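Local coordinates for uncharacterised protein (Vibrio cholerae, PDB 5KKO), which is of unknown function but folds as a small, largely helical chain that assembles with further copies of itself, at residues N15-I20 with E33-H38. Residues are numbered along the deposited sequence; the frame is centred on the assembly and turned at random.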
loop_
_atom_site.group_PDB
_atom_site.type_symbol
_atom_site.label_atom_id
_atom_site.label_comp_id
_atom_site.label_asym_id
_atom_site.label_seq_id
_atom_site.Cartn_x
_atom_site.Cartn_y
_atom_site.Cartn_z
ATOM N N ASN C 15 12.031 13.983 12.577
ATOM C CA ASN C 15 11.878 14.950 13.663
ATOM C C ASN C 15 11.975 16.369 13.147
ATOM O O ASN C 15 11.272 17.261 13.649
ATOM C CB ASN C 15 12.943 14.656 14.739
ATOM C CG ASN C 15 12.532 13.492 15.621
ATOM O OD1 ASN C 15 11.337 13.129 15.648
ATOM N ND2 ASN C 15 13.491 12.883 16.301
ATOM N N ALA C 16 12.824 16.603 12.153
ATOM C CA ALA C 16 12.880 17.950 11.589
ATOM C C ALA C 16 11.547 18.343 10.966
ATOM O O ALA C 16 11.084 19.491 11.115
ATOM C CB ALA C 16 13.971 18.054 10.520
HETATM N N MSE C 17 10.913 17.424 10.253
HETATM C CA MSE C 17 9.641 17.729 9.654
HETATM C C MSE C 17 8.576 17.970 10.730
HETATM O O MSE C 17 7.759 18.879 10.590
HETATM C CB MSE C 17 9.263 16.572 8.737
HETATM C CG MSE C 17 10.318 16.360 7.594
HETATM SE SE MSE C 17 9.843 14.907 6.443
HETATM C CE MSE C 17 8.276 15.682 5.589
ATOM N N LEU C 18 8.590 17.167 11.807
ATOM C CA LEU C 18 7.674 17.410 12.923
ATOM C C LEU C 18 7.874 18.801 13.498
ATOM O O LEU C 18 6.887 19.511 13.820
ATOM C CB LEU C 18 7.843 16.317 14.021
ATOM C CG LEU C 18 7.139 15.021 13.642
ATOM C CD1 LEU C 18 7.732 13.801 14.450
ATOM C CD2 LEU C 18 5.618 15.068 13.837
ATOM N N ARG C 19 9.127 19.181 13.694
ATOM C CA ARG C 19 9.406 20.502 14.241
ATOM C C ARG C 19 8.941 21.594 13.289
ATOM O O ARG C 19 8.371 22.629 13.718
ATOM C CB ARG C 19 10.894 20.612 14.500
ATOM C CG ARG C 19 11.257 21.966 15.068
ATOM C CD ARG C 19 12.782 21.995 15.250
ATOM N NE ARG C 19 13.196 23.392 15.348
ATOM C CZ ARG C 19 12.976 24.088 16.434
ATOM N NH1 ARG C 19 12.475 23.447 17.487
ATOM N NH2 ARG C 19 13.344 25.380 16.488
ATOM N N ILE C 20 9.172 21.401 11.991
ATOM C CA ILE C 20 8.819 22.416 11.001
ATOM C C ILE C 20 7.308 22.696 11.031
ATOM O O ILE C 20 6.895 23.859 10.866
ATOM C CB ILE C 20 9.286 21.985 9.601
ATOM C CG1 ILE C 20 10.760 22.134 9.447
ATOM C CG2 ILE C 20 8.564 22.860 8.489
ATOM C CD1 ILE C 20 11.300 21.256 8.294
ATOM N N GLU C 33 5.885 24.671 2.325
ATOM C CA GLU C 33 6.853 24.533 1.228
ATOM C C GLU C 33 8.082 23.757 1.688
ATOM O O GLU C 33 8.701 23.026 0.896
ATOM C CB GLU C 33 7.248 25.944 0.712
ATOM C CG GLU C 33 6.144 26.680 0.002
ATOM C CD GLU C 33 5.791 26.112 -1.319
ATOM O OE1 GLU C 33 6.542 25.259 -1.872
ATOM O OE2 GLU C 33 4.758 26.570 -1.839
ATOM N N LEU C 34 8.511 23.958 2.949
ATOM C CA LEU C 34 9.676 23.234 3.441
ATOM C C LEU C 34 9.344 21.772 3.616
ATOM O O LEU C 34 10.173 20.891 3.312
ATOM C CB LEU C 34 10.112 23.884 4.743
ATOM C CG LEU C 34 11.434 23.596 5.376
ATOM C CD1 LEU C 34 12.583 23.820 4.336
ATOM C CD2 LEU C 34 11.555 24.580 6.561
ATOM N N ILE C 35 8.155 21.492 4.176
ATOM C CA ILE C 35 7.636 20.112 4.225
ATOM C C ILE C 35 7.676 19.488 2.837
ATOM O O ILE C 35 8.258 18.407 2.647
ATOM C CB ILE C 35 6.203 20.093 4.804
ATOM C CG1 ILE C 35 6.274 20.331 6.300
ATOM C CG2 ILE C 35 5.433 18.729 4.537
ATOM C CD1 ILE C 35 7.171 19.324 7.007
ATOM N N LYS C 36 7.075 20.173 1.850
ATOM C CA LYS C 36 6.976 19.629 0.495
ATOM C C LYS C 36 8.370 19.311 -0.054
ATOM O O LYS C 36 8.579 18.278 -0.686
ATOM C CB LYS C 36 6.188 20.610 -0.384
ATOM C CG LYS C 36 5.910 20.033 -1.786
ATOM C CD LYS C 36 5.570 21.118 -2.818
ATOM C CE LYS C 36 4.367 21.904 -2.408
ATOM N NZ LYS C 36 3.937 22.696 -3.617
ATOM N N ALA C 37 9.328 20.193 0.166
ATOM C CA ALA C 37 10.682 19.927 -0.312
ATOM C C ALA C 37 11.232 18.648 0.316
ATOM O O ALA C 37 11.843 17.818 -0.386
ATOM C CB ALA C 37 11.568 21.119 0.005
ATOM N N HIS C 38 11.041 18.461 1.628
ATOM C CA HIS C 38 11.535 17.236 2.236
ATOM C C HIS C 38 10.833 16.007 1.653
ATOM O O HIS C 38 11.471 14.946 1.470
ATOM C CB HIS C 38 11.330 17.305 3.762
ATOM C CG HIS C 38 12.409 18.056 4.473
ATOM N ND1 HIS C 38 13.705 17.568 4.602
ATOM C CD2 HIS C 38 12.404 19.286 5.046
ATOM C CE1 HIS C 38 14.430 18.437 5.288
ATOM N NE2 HIS C 38 13.677 19.493 5.570
#
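Ile20 reaches from helix 11-20 into the groove between Leu34, Ile35 and His38 on helix 28-43, and this wedge is the tight part of the contact. Its CD1 touches Leu34 CG at 3.7 Å, the two side chains crossing at about a right angle, and also lies 4.0 Å from CD2 of the His38 ring, which it meets obliquely. The other branch, Ile20 CG2, packs on Leu34 too and extends to Ile35 CG1 (4.1 Å), the two isoleucines lying alongside with opposed directions. With CG1 beside the backbone N (chi1 -75°), both branches of Ile20 meet Leu34, while CD1 adds the His38 ring and CG2 adds Ile35.

One turn back, selenomethionine Met17 and His38 run past each other in opposite directions. Met17 SE lies 3.9 Å from His38 CB, and a bend at chi3 (68°) brings Met17 CE equally close to that atom. SE sits 5.3 Å from the centroid of the His38 ring, well off the ring normal, an oblique selenium-aromatic approach analogous to a Met-aromatic contact. Ile35 CD1 fits against the backbone of the same turn, 3.7 Å from Met17 O. Met17 and Ile35 each have a second conformer, so their end-group contacts hold for the one described.

The short helical segments are nearly antiparallel, at 162°, as expected of a helical hairpin. Met17, Ile20 and Ile35 are buried; Met17 also meets Leu39 of the second subunit, and Ile35 packs on Ile35 of that subunit, so the hairpin core continues into the subunit interface. Leu34 and His38 form the partly exposed flank, although Leu34 still packs closely on Ile20. The His38 ring offers its CD2-NE2 side to Ile20 CD1, and no hydrogen bond crosses between the segments, which implies that apolar and van der Waals packing holds the hairpin here.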